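Local coordinates for Slr0280 protein (Synechocystis sp., PDB 5H3K), which is of unknown function but contains a phosphodiester glycosidase (NAGPA-family) domain, and so may act on sugars linked through a phosphodiester, at residues W419-P425 with G450-I456; I365-G369 with G517-S521; M318-T322 with N347-L351; G502-Q508 with A570-N575. One frame throughout, in Å; residues are numbered along the deposited sequence.

Contact 1. Residues W419-P425 with G450-I456; sequences WGPSYIP and GQQQMPI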
loop_
_atom_site.group_PDB
_atom_site.type_symbol
_atom_site.label_atom_id
_atom_site.label_comp_id
_atom_site.label_asym_id
_atom_site.label_seq_id
_atom_site.Cartn_x
_atom_site.Cartn_y
_atom_site.Cartn_z
ATOM N N TRP A 419 6.965 20.972 0.856
ATOM C CA TRP A 419 7.782 20.308 1.866
ATOM C C TRP A 419 7.115 20.369 3.232
ATOM O O TRP A 419 7.161 19.415 4.005
ATOM C CB TRP A 419 9.159 20.974 1.932
ATOM C CG TRP A 419 10.155 20.376 2.899
ATOM C CD1 TRP A 419 10.579 20.913 4.084
ATOM C CD2 TRP A 419 10.876 19.149 2.735
ATOM N NE1 TRP A 419 11.514 20.091 4.669
ATOM C CE2 TRP A 419 11.720 19.011 3.859
ATOM C CE3 TRP A 419 10.891 18.159 1.746
ATOM C CZ2 TRP A 419 12.570 17.906 4.019
ATOM C CZ3 TRP A 419 11.736 17.064 1.913
ATOM C CH2 TRP A 419 12.561 16.949 3.036
ATOM N N GLY A 420 6.495 21.508 3.522
ATOM C CA GLY A 420 5.917 21.768 4.825
ATOM C C GLY A 420 6.057 23.242 5.170
ATOM O O GLY A 420 6.494 24.044 4.337
ATOM N N PRO A 421 5.653 23.611 6.389
ATOM C CA PRO A 421 5.766 24.987 6.887
ATOM C C PRO A 421 7.198 25.389 7.232
ATOM O O PRO A 421 7.485 26.585 7.258
ATOM C CB PRO A 421 4.909 24.964 8.164
ATOM C CG PRO A 421 3.920 23.860 7.931
ATOM C CD PRO A 421 4.730 22.805 7.209
ATOM N N SER A 422 8.083 24.428 7.479
ATOM C CA SER A 422 9.449 24.780 7.875
ATOM C C SER A 422 10.529 23.875 7.292
ATOM O O SER A 422 10.244 22.790 6.781
ATOM C CB SER A 422 9.572 24.823 9.406
ATOM O OG SER A 422 9.806 23.530 9.935
ATOM N N TYR A 423 11.770 24.340 7.366
ATOM C CA TYR A 423 12.922 23.542 6.980
ATOM C C TYR A 423 13.935 23.482 8.121
ATOM O O TYR A 423 14.232 24.497 8.752
ATOM C CB TYR A 423 13.577 24.110 5.715
ATOM C CG TYR A 423 14.902 23.458 5.400
ATOM C CD1 TYR A 423 14.960 22.168 4.884
ATOM C CD2 TYR A 423 16.101 24.127 5.618
ATOM C CE1 TYR A 423 16.176 21.559 4.605
ATOM C CE2 TYR A 423 17.320 23.529 5.337
ATOM C CZ TYR A 423 17.355 22.247 4.827
ATOM O OH TYR A 423 18.570 21.649 4.552
ATOM N N ILE A 424 14.440 22.285 8.402
ATOM C CA ILE A 424 15.509 22.098 9.377
ATOM C C ILE A 424 16.726 21.601 8.620
ATOM O O ILE A 424 16.612 20.644 7.850
ATOM C CB ILE A 424 15.115 21.041 10.433
ATOM C CG1 ILE A 424 13.876 21.486 11.202
ATOM C CG2 ILE A 424 16.274 20.766 11.376
ATOM C CD1 ILE A 424 13.315 20.425 12.130
ATOM N N PRO A 425 17.899 22.241 8.823
ATOM C CA PRO A 425 19.053 21.888 7.983
ATOM C C PRO A 425 19.424 20.413 8.092
ATOM O O PRO A 425 19.389 19.853 9.187
ATOM C CB PRO A 425 20.187 22.790 8.506
ATOM C CG PRO A 425 19.698 23.365 9.794
ATOM C CD PRO A 425 18.201 23.350 9.750
ATOM N N GLY A 450 20.346 19.704 11.544
ATOM C CA GLY A 450 20.041 20.683 12.574
ATOM C C GLY A 450 19.169 20.103 13.658
ATOM O O GLY A 450 18.809 18.935 13.539
ATOM N N GLN A 451 18.823 20.853 14.713
ATOM C CA GLN A 451 19.275 22.227 15.050
ATOM C C GLN A 451 18.776 23.407 14.188
ATOM O O GLN A 451 19.200 23.599 13.050
ATOM C CB GLN A 451 20.787 22.310 15.360
ATOM C CG GLN A 451 21.278 21.349 16.464
ATOM C CD GLN A 451 20.790 21.719 17.871
ATOM O OE1 GLN A 451 19.598 21.947 18.098
ATOM N NE2 GLN A 451 21.720 21.773 18.823
ATOM N N GLN A 452 17.878 24.187 14.788
ATOM C CA GLN A 452 17.162 25.331 14.182
ATOM C C GLN A 452 16.187 25.032 13.021
ATOM O O GLN A 452 16.133 23.917 12.492
ATOM C CB GLN A 452 18.079 26.541 13.910
ATOM C CG GLN A 452 18.841 26.537 12.604
ATOM C CD GLN A 452 19.982 27.540 12.614
ATOM O OE1 GLN A 452 21.022 27.321 11.994
ATOM N NE2 GLN A 452 19.792 28.645 13.325
ATOM N N GLN A 453 15.402 26.037 12.648
ATOM C CA GLN A 453 14.204 25.793 11.854
ATOM C C GLN A 453 13.739 27.019 11.056
ATOM O O GLN A 453 13.106 27.917 11.607
ATOM C CB GLN A 453 13.105 25.332 12.810
ATOM C CG GLN A 453 11.838 24.820 12.177
ATOM C CD GLN A 453 10.986 24.053 13.179
ATOM O OE1 GLN A 453 11.508 23.292 13.999
ATOM N NE2 GLN A 453 9.673 24.257 13.124
ATOM N N MET A 454 14.060 27.052 9.763
ATOM C CA MET A 454 13.619 28.133 8.881
ATOM C C MET A 454 12.166 27.907 8.506
ATOM O O MET A 454 11.819 26.833 8.022
ATOM C CB MET A 454 14.425 28.148 7.570
ATOM C CG MET A 454 15.836 28.704 7.612
ATOM S SD MET A 454 15.919 30.423 8.166
ATOM C CE MET A 454 14.526 31.141 7.310
ATOM N N PRO A 455 11.311 28.919 8.704
ATOM C CA PRO A 455 9.998 28.835 8.065
ATOM C C PRO A 455 10.168 28.899 6.543
ATOM O O PRO A 455 11.068 29.597 6.053
ATOM C CB PRO A 455 9.279 30.099 8.550
ATOM C CG PRO A 455 10.076 30.583 9.734
ATOM C CD PRO A 455 11.481 30.153 9.490
ATOM N N ILE A 456 9.344 28.151 5.817
ATOM C CA ILE A 456 9.246 28.285 4.369
ATOM C C ILE A 456 8.067 29.205 4.060
ATOM O O ILE A 456 6.921 28.920 4.439
ATOM C CB ILE A 456 9.030 26.916 3.672
ATOM C CG1 ILE A 456 10.156 25.938 4.017
ATOM C CG2 ILE A 456 8.908 27.107 2.174
ATOM C CD1 ILE A 456 9.849 24.467 3.631
HETATM O O HOH W 1 5.421 26.643 3.776
#

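Contact 2. Residues I365-G369 with G517-S521; sequences ILNRG and GEGFS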
loop_
_atom_site.group_PDB
_atom_site.type_symbol
_atom_site.label_atom_id
_atom_site.label_comp_id
_atom_site.label_asym_id
_atom_site.label_seq_id
_atom_site.Cartn_x
_atom_site.Cartn_y
_atom_site.Cartn_z
ATOM N N ILE A 365 15.756 11.690 -7.549
ATOM C CA ILE A 365 17.182 11.575 -7.241
ATOM C C ILE A 365 17.847 10.431 -8.006
ATOM O O ILE A 365 17.175 9.457 -8.386
ATOM C CB ILE A 365 17.452 11.399 -5.718
ATOM C CG1 ILE A 365 16.941 10.042 -5.214
ATOM C CG2 ILE A 365 16.857 12.554 -4.900
ATOM C CD1 ILE A 365 17.432 9.697 -3.811
ATOM N N LEU A 366 19.156 10.577 -8.247
ATOM C CA LEU A 366 20.031 9.511 -8.750
ATOM C C LEU A 366 19.617 8.913 -10.105
ATOM O O LEU A 366 19.945 7.775 -10.407
ATOM C CB LEU A 366 20.185 8.415 -7.690
ATOM C CG LEU A 366 20.953 8.889 -6.456
ATOM C CD1 LEU A 366 20.784 7.908 -5.289
ATOM C CD2 LEU A 366 22.426 9.064 -6.816
ATOM N N ASN A 367 18.885 9.684 -10.905
ATOM C CA ASN A 367 18.412 9.239 -12.214
ATOM C C ASN A 367 17.692 7.891 -12.105
ATOM O O ASN A 367 17.849 7.012 -12.951
ATOM C CB ASN A 367 19.571 9.171 -13.211
ATOM C CG ASN A 367 19.123 9.389 -14.653
ATOM O OD1 ASN A 367 18.194 10.164 -14.922
ATOM N ND2 ASN A 367 19.787 8.711 -15.592
ATOM N N ARG A 368 16.880 7.752 -11.061
ATOM C CA ARG A 368 16.209 6.490 -10.777
ATOM C C ARG A 368 14.936 6.256 -11.568
ATOM O O ARG A 368 14.301 7.200 -12.043
ATOM C CB ARG A 368 15.951 6.374 -9.284
ATOM C CG ARG A 368 17.214 5.951 -8.569
ATOM C CD ARG A 368 17.077 5.913 -7.065
ATOM N NE ARG A 368 18.277 5.268 -6.546
ATOM C CZ ARG A 368 18.535 5.020 -5.266
ATOM N NH1 ARG A 368 17.688 5.390 -4.308
ATOM N NH2 ARG A 368 19.669 4.401 -4.952
ATOM N N GLY A 369 14.585 4.978 -11.703
ATOM C CA GLY A 369 13.371 4.557 -12.381
ATOM C C GLY A 369 12.138 5.258 -11.836
ATOM O O GLY A 369 12.024 5.479 -10.623
ATOM N N GLY A 517 23.753 1.431 -12.124
ATOM C CA GLY A 517 23.541 2.654 -12.879
ATOM C C GLY A 517 22.607 3.613 -12.166
ATOM O O GLY A 517 22.736 4.837 -12.285
ATOM N N GLU A 518 21.664 3.055 -11.419
ATOM C CA GLU A 518 20.716 3.864 -10.654
ATOM C C GLU A 518 21.183 4.132 -9.219
ATOM O O GLU A 518 20.407 4.588 -8.377
ATOM C CB GLU A 518 19.333 3.202 -10.656
ATOM C CG GLU A 518 18.681 3.150 -12.037
ATOM C CD GLU A 518 17.223 2.733 -11.982
ATOM O OE1 GLU A 518 16.540 3.075 -10.983
ATOM O OE2 GLU A 518 16.748 2.081 -12.941
ATOM N N GLY A 519 22.447 3.820 -8.932
ATOM C CA GLY A 519 23.040 4.160 -7.646
ATOM C C GLY A 519 22.659 3.302 -6.449
ATOM O O GLY A 519 22.794 3.734 -5.301
ATOM N N PHE A 520 22.183 2.089 -6.695
ATOM C CA PHE A 520 21.849 1.188 -5.597
ATOM C C PHE A 520 23.087 0.425 -5.147
ATOM O O PHE A 520 23.901 0.020 -5.983
ATOM C CB PHE A 520 20.757 0.226 -6.046
ATOM C CG PHE A 520 19.397 0.874 -6.163
ATOM C CD1 PHE A 520 18.926 1.340 -7.386
ATOM C CD2 PHE A 520 18.596 1.022 -5.041
ATOM C CE1 PHE A 520 17.661 1.949 -7.487
ATOM C CE2 PHE A 520 17.341 1.616 -5.135
ATOM C CZ PHE A 520 16.877 2.076 -6.356
ATOM N N SER A 521 23.227 0.230 -3.834
ATOM C CA SER A 521 24.443 -0.355 -3.243
ATOM C C SER A 521 24.611 -1.836 -3.568
ATOM O O SER A 521 23.661 -2.495 -3.992
ATOM C CB SER A 521 24.437 -0.180 -1.726
ATOM O OG SER A 521 23.470 -1.028 -1.110
HETATM O O HOH W 2 22.611 6.939 -10.330
HETATM O O HOH W 3 20.355 5.562 -13.703
#

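Contact 3. Residues M318-T322 with N347-L351; sequences MAQGT and NQLPL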
loop_
_atom_site.group_PDB
_atom_site.type_symbol
_atom_site.label_atom_id
_atom_site.label_comp_id
_atom_site.label_asym_id
_atom_site.label_seq_id
_atom_site.Cartn_x
_atom_site.Cartn_y
_atom_site.Cartn_z
ATOM N N MET A 318 2.196 17.509 3.930
ATOM C CA MET A 318 3.618 17.821 3.968
ATOM C C MET A 318 4.491 16.609 3.640
ATOM O O MET A 318 4.005 15.461 3.599
ATOM C CB MET A 318 4.034 18.486 5.294
ATOM C CG MET A 318 4.135 17.569 6.478
ATOM S SD MET A 318 4.776 18.450 7.927
ATOM C CE MET A 318 4.769 17.154 9.153
ATOM N N ALA A 319 5.775 16.873 3.405
ATOM C CA ALA A 319 6.720 15.838 2.976
ATOM C C ALA A 319 7.181 14.912 4.098
ATOM O O ALA A 319 7.489 13.743 3.854
ATOM C CB ALA A 319 7.928 16.473 2.300
ATOM N N GLN A 320 7.251 15.425 5.318
ATOM C CA GLN A 320 7.748 14.628 6.423
ATOM C C GLN A 320 6.669 13.753 7.057
ATOM O O GLN A 320 5.605 14.233 7.478
ATOM C CB GLN A 320 8.428 15.493 7.492
ATOM C CG GLN A 320 8.901 14.675 8.708
ATOM C CD GLN A 320 9.781 15.465 9.654
ATOM O OE1 GLN A 320 9.336 16.435 10.268
ATOM N NE2 GLN A 320 11.035 15.049 9.784
ATOM N N GLY A 321 6.961 12.462 7.154
ATOM C CA GLY A 321 6.111 11.581 7.924
ATOM C C GLY A 321 6.070 10.184 7.376
ATOM O O GLY A 321 6.338 9.983 6.195
ATOM N N THR A 322 5.747 9.221 8.236
ATOM C CA THR A 322 5.493 7.857 7.796
ATOM C C THR A 322 4.258 7.329 8.506
ATOM O O THR A 322 3.935 7.758 9.621
ATOM C CB THR A 322 6.672 6.897 8.072
ATOM O OG1 THR A 322 6.971 6.888 9.471
ATOM C CG2 THR A 322 7.916 7.292 7.261
ATOM N N ASN A 347 14.428 9.943 9.753
ATOM C CA ASN A 347 13.837 11.289 9.851
ATOM C C ASN A 347 12.511 11.443 9.108
ATOM O O ASN A 347 11.954 12.553 9.024
ATOM C CB ASN A 347 14.835 12.370 9.405
ATOM C CG ASN A 347 15.326 12.168 7.987
ATOM O OD1 ASN A 347 14.700 11.455 7.195
ATOM N ND2 ASN A 347 16.447 12.804 7.650
ATOM N N GLN A 348 12.020 10.323 8.575
ATOM C CA GLN A 348 10.757 10.249 7.829
ATOM C C GLN A 348 10.688 11.180 6.615
ATOM O O GLN A 348 9.620 11.714 6.297
ATOM C CB GLN A 348 9.541 10.515 8.716
ATOM C CG GLN A 348 9.442 9.725 9.998
ATOM C CD GLN A 348 9.173 10.664 11.162
ATOM O OE1 GLN A 348 8.073 11.230 11.296
ATOM N NE2 GLN A 348 10.202 10.899 11.966
ATOM N N LEU A 349 11.808 11.347 5.923
ATOM C CA LEU A 349 11.836 12.157 4.706
ATOM C C LEU A 349 11.851 11.312 3.428
ATOM O O LEU A 349 12.501 10.270 3.365
ATOM C CB LEU A 349 13.057 13.071 4.705
ATOM C CG LEU A 349 13.131 14.001 5.914
ATOM C CD1 LEU A 349 14.353 14.914 5.762
ATOM C CD2 LEU A 349 11.845 14.806 6.047
ATOM N N PRO A 350 11.175 11.796 2.377
ATOM C CA PRO A 350 11.157 11.107 1.082
ATOM C C PRO A 350 12.500 11.189 0.346
ATOM O O PRO A 350 13.219 12.193 0.424
ATOM C CB PRO A 350 10.070 11.864 0.304
ATOM C CG PRO A 350 10.078 13.252 0.905
ATOM C CD PRO A 350 10.405 13.059 2.359
ATOM N N LEU A 351 12.833 10.109 -0.356
ATOM C CA LEU A 351 14.037 10.027 -1.182
ATOM C C LEU A 351 13.630 9.612 -2.600
ATOM O O LEU A 351 13.642 8.424 -2.934
ATOM C CB LEU A 351 14.986 8.980 -0.597
ATOM C CG LEU A 351 15.457 9.275 0.837
ATOM C CD1 LEU A 351 16.222 8.096 1.405
ATOM C CD2 LEU A 351 16.331 10.536 0.832
HETATM O O HOH W 4 5.533 10.328 11.213
#

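Contact 4. Residues G502-Q508 with A570-N575; sequences GPLLIDQ and AVNALN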
loop_
_atom_site.group_PDB
_atom_site.type_symbol
_atom_site.label_atom_id
_atom_site.label_comp_id
_atom_site.label_asym_id
_atom_site.label_seq_id
_atom_site.Cartn_x
_atom_site.Cartn_y
_atom_site.Cartn_z
ATOM N N GLY A 502 12.558 2.600 -8.056
ATOM C CA GLY A 502 13.630 1.948 -8.778
ATOM C C GLY A 502 14.130 0.665 -8.139
ATOM O O GLY A 502 13.836 0.362 -6.980
ATOM N N PRO A 503 14.905 -0.116 -8.901
ATOM C CA PRO A 503 15.276 0.226 -10.281
ATOM C C PRO A 503 14.181 -0.058 -11.291
ATOM O O PRO A 503 13.228 -0.798 -11.012
ATOM C CB PRO A 503 16.521 -0.635 -10.554
ATOM C CG PRO A 503 16.505 -1.710 -9.498
ATOM C CD PRO A 503 15.697 -1.224 -8.337
ATOM N N LEU A 504 14.304 0.549 -12.462
ATOM C CA LEU A 504 13.454 0.183 -13.587
ATOM C C LEU A 504 13.801 -1.261 -13.961
ATOM O O LEU A 504 14.978 -1.593 -14.115
ATOM C CB LEU A 504 13.717 1.124 -14.762
ATOM C CG LEU A 504 12.790 0.995 -15.962
ATOM C CD1 LEU A 504 11.371 1.371 -15.561
ATOM C CD2 LEU A 504 13.300 1.913 -17.080
ATOM N N LEU A 505 12.796 -2.122 -14.091
ATOM C CA LEU A 505 13.063 -3.556 -14.295
ATOM C C LEU A 505 12.786 -4.007 -15.726
ATOM O O LEU A 505 13.583 -4.742 -16.319
ATOM C CB LEU A 505 12.262 -4.416 -13.313
ATOM C CG LEU A 505 12.589 -4.217 -11.833
ATOM C CD1 LEU A 505 11.649 -5.052 -10.971
ATOM C CD2 LEU A 505 14.046 -4.585 -11.550
ATOM N N ILE A 506 11.650 -3.585 -16.275
ATOM C CA ILE A 506 11.269 -3.978 -17.633
ATOM C C ILE A 506 10.870 -2.749 -18.447
ATOM O O ILE A 506 10.153 -1.869 -17.952
ATOM C CB ILE A 506 10.103 -5.002 -17.611
ATOM C CG1 ILE A 506 10.467 -6.209 -16.734
ATOM C CG2 ILE A 506 9.742 -5.439 -19.034
ATOM C CD1 ILE A 506 9.358 -7.243 -16.582
ATOM N N ASP A 507 11.333 -2.680 -19.693
ATOM C CA ASP A 507 11.002 -1.549 -20.557
ATOM C C ASP A 507 10.745 -2.033 -21.979
ATOM O O ASP A 507 11.627 -2.638 -22.599
ATOM C CB ASP A 507 12.122 -0.507 -20.546
ATOM C CG ASP A 507 11.710 0.797 -21.213
ATOM O OD1 ASP A 507 11.805 0.892 -22.451
ATOM O OD2 ASP A 507 11.295 1.730 -20.494
ATOM N N GLN A 508 9.533 -1.782 -22.471
ATOM C CA GLN A 508 9.080 -2.256 -23.783
ATOM C C GLN A 508 9.385 -3.732 -23.970
ATOM O O GLN A 508 9.959 -4.127 -24.987
ATOM C CB GLN A 508 9.712 -1.439 -24.919
ATOM C CG GLN A 508 9.759 0.077 -24.671
ATOM C CD GLN A 508 8.395 0.770 -24.707
ATOM O OE1 GLN A 508 7.396 0.264 -24.185
ATOM N NE2 GLN A 508 8.359 1.950 -25.319
ATOM N N ALA A 570 4.083 -8.189 -17.710
ATOM C CA ALA A 570 4.496 -6.787 -17.680
ATOM C C ALA A 570 5.274 -6.412 -18.939
ATOM O O ALA A 570 6.226 -7.096 -19.300
ATOM C CB ALA A 570 5.332 -6.507 -16.439
ATOM N N VAL A 571 4.880 -5.327 -19.604
ATOM C CA VAL A 571 5.700 -4.780 -20.693
ATOM C C VAL A 571 6.603 -3.643 -20.214
ATOM O O VAL A 571 7.667 -3.418 -20.776
ATOM C CB VAL A 571 4.848 -4.319 -21.895
ATOM C CG1 VAL A 571 3.978 -5.459 -22.377
ATOM C CG2 VAL A 571 3.985 -3.143 -21.530
ATOM N N ASN A 572 6.162 -2.918 -19.187
ATOM C CA ASN A 572 7.009 -1.952 -18.487
ATOM C C ASN A 572 6.802 -2.235 -17.004
ATOM O O ASN A 572 5.681 -2.529 -16.614
ATOM C CB ASN A 572 6.562 -0.510 -18.784
ATOM C CG ASN A 572 6.753 -0.109 -20.241
ATOM O OD1 ASN A 572 7.809 -0.324 -20.828
ATOM N ND2 ASN A 572 5.730 0.501 -20.817
ATOM N N ALA A 573 7.857 -2.170 -16.187
ATOM C CA ALA A 573 7.754 -2.482 -14.768
ATOM C C ALA A 573 8.770 -1.687 -13.966
ATOM O O ALA A 573 9.938 -1.600 -14.348
ATOM C CB ALA A 573 7.961 -3.997 -14.531
ATOM N N LEU A 574 8.309 -1.118 -12.854
ATOM C CA LEU A 574 9.136 -0.331 -11.950
ATOM C C LEU A 574 9.136 -0.996 -10.588
ATOM O O LEU A 574 8.066 -1.249 -10.004
ATOM C CB LEU A 574 8.568 1.092 -11.825
ATOM C CG LEU A 574 9.183 1.990 -10.751
ATOM C CD1 LEU A 574 10.614 2.314 -11.123
ATOM C CD2 LEU A 574 8.337 3.271 -10.644
ATOM N N ASN A 575 10.330 -1.289 -10.082
ATOM C CA ASN A 575 10.484 -1.768 -8.718
ATOM C C ASN A 575 10.152 -0.638 -7.760
ATOM O O ASN A 575 10.636 0.483 -7.932
ATOM C CB ASN A 575 11.905 -2.261 -8.458
ATOM C CG ASN A 575 12.041 -2.925 -7.098
ATOM O OD1 ASN A 575 11.377 -3.940 -6.816
ATOM N ND2 ASN A 575 12.871 -2.341 -6.228
#

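Contact 1. Residues W419-P425 with G450-I456
Tyr-423 and Met-454 form the hydrogen-bonded pair of a small antiparallel two-stranded ladder made by strands 422-423 and 454-455. Tyr-423 N donates to Met-454 O at 2.6 Å, and Met-454 N returns a more bent bond to Tyr-423 O (2.8 Å, 134° at the hydrogen). Ser-422 and Pro-455 are the adjoining non-hydrogen-bonded pair, a place that suits a proline, which has no N-H to give. Beyond them Ile-456 N reaches Pro-421 O at 2.8 Å. A bridging water then extends the ladder by donating to both Gly-420 O and Ile-456 O. The phenol of Tyr-423 leaves the strand pair altogether: with CG anti to the backbone N (chi1 171°), its OH is taken up by Glu-430, Arg-466 and Leu-426 N. Ile-456 turns back toward segment 419-425, its CD1 lying 3.7 Å from Trp-419 CD1 and close to the carbonyl oxygens of Gly-420 and Ser-422. At the far end the chain turns through cis peptide bonds before Gly-450 and Gln-451, and the bond from Gly-450 N to Pro-425 O is weak. Pro-425 presents CG to Gln-451 O at 3.3 Å, while its ring also meets Leu-446. An alanine here would lack CG and CD, which would probably open a gap against this turn and let the backbone swing more freely. Gln-452 O, buried here without a polar partner, has carbon neighbours across the contact: Ile-424 CG2 at 3.3 Å and Pro-425 CD at 3.5 Å.

Contact 2. Residues I365-G369 with G517-S521
Arg-368 lays its guanidinium flat on the ring of Phe-520, the two planes only 7° apart and their centres separated by 3.7 Å. This is a cation-pi stack as well as a packing contact: CZ of the arginine stands over the ring face, and NE and NH2 spread across it. The opposite face of the guanidinium is covered by Leu-366 CD1, 3.6 Å from its plane, so the group is held between an aromatic and an aliphatic layer. The arginine chain runs extended from CG to NE, which carries the flat group past the backbone of Glu-518. There, in the guanidinium plane, NE donates to Glu-518 O at 2.9 Å in an almost straight bond (174°), and NH2 makes a weak bond to Gly-519 O.

The carboxylate of Glu-518 points elsewhere. Its plane is turned 53° from the guanidinium, and Arg-368 NE is still 5.2 Å from Glu-518 OE1. OE1 instead receives Gly-369 N at 2.8 Å, the donor coming from above the carboxylate plane, while OE2 pairs with Arg-383 and accepts from Leu-504 N. Two waters link the backbones: one donates to Leu-366 O and Gly-517 O, the other to Asn-367 O and, weakly, to Gly-517 O. Gly-519 has a positive phi, and a CB on it would crowd Leu-366. Phe-520 also stacks on Phe-524 of helix 522-526. The layers over the two faces of the guanidinium hold it in place between them, and the edge bond of NE fixes its rotation; its charge is probably eased by the ring and backbone carbonyls, leaving the buried carboxylate to be balanced mainly by Arg-383.

Contact 3. Residues M318-T322 with N347-L351
Gly-321 N donates to Gln-348 O at 2.9 Å where loop 318-322 passes the turn of hairpin 343-350, the two chain directions lying 116° apart. The hairpin turn has a G1 beta bulge, in which Gln-348 and Leu-349 both face Asn-344, and Gln-348 takes the left-handed backbone conformation. Within the turn, Asn-347 OD1 accepts from Leu-349 N at 3.2 Å, closing an Asx turn. Gly-321 has backbone angles that would jam a CB against the preceding carbonyl, so this course of the loop calls for glycine.

Gln-320 carries the main side-chain bond. With CG anti to the backbone N (chi1 177°) and the chain extended, it crosses Leu-349 at a slant and brings NE2 to Asn-347 O at 2.8 Å, a bond lying in both the carbonyl plane and, nearly, the amide plane of the glutamine. On the way its CB touches Leu-349 CD2 at 3.8 Å. Ala-319 approaches the ring of Pro-350, whose CD lies 3.3 Å from Ala-319 O; Trp-419 touches both Ala-319 and Leu-349.

At the other end Thr-322 and Gln-348 meet at about a right angle, Thr-322 CG2 lying 3.9 Å from Gln-348 CB. The glutamine chain bends at chi2, bringing its amide round toward the loop. There one water donates to Gln-348 OE1 at 2.7 Å and accepts from Thr-322 N at 3.2 Å.

Contact 4. Residues G502-Q508 with A570-N575
Ala-573 O accepts two backbone bonds, from Leu-505 N at 2.9 Å and from Ile-506 N at 3.3 Å, both donors coming from the same face of its plane. This is a classic beta bulge between antiparallel strands 504-507 and 572-575. Further backbone bonds join Ala-573 N to Ile-506 O, Asn-575 N to Pro-503 O, and Gly-502 N to Asn-575 O.

Two asparagine amides add side-chain bonds near the ends. Asn-575 ND2 donates at 3.0 Å to Gly-502 O, the carbonyl oxygen of the cis peptide bond before Pro-503. Asn-572 OD1 receives Gln-508 N at 2.8 Å in an almost straight bond (176°). A leucine in place of Asn-572 would lack that acceptor and would probably leave Gln-508 N without its mate, since Val-571 O nearby is poorly angled.

The apolar contacts lie on the face of Ile-506 and Ala-573, whose CB atoms are 3.9 Å apart; Ile-506 CD1 also reaches Ala-570 CB. Leu-504 and Leu-574 point to the other face.

In the larger antiparallel sheet, strand 504-507 lies between 572-576 and 510-511, strand 531-536 flanks 572-576, and helix 558-567 packs on Leu-505, Ala-573 and Asn-575.

How the contacts relate
Contact 3 closes first along the chain. Contact 2 then spans a long excursion that contains contact 1 whole, and its segments alternate with those of contact 4. In space the four touch in the order 1-3-2-4. Contacts 1 and 3, centres about 13 Å apart, meet at Trp-419, whose carbonyl probably bonds Ala-319 N; contacts 3 and 2, about 19 Å, where Ile-365 packs on Leu-351; contacts 2 and 4, about 14 Å, where Gly-369 packs on Leu-574 and Phe-520 on Gly-502. Contact 2 joins the loop entering strand 369-373 of the mixed sheet to that before helix 522-526, beside the antiparallel sheet holding contact 4, bringing together residues distant in sequence. Contacts 1 and 4 are farthest, about 36 Å between centres.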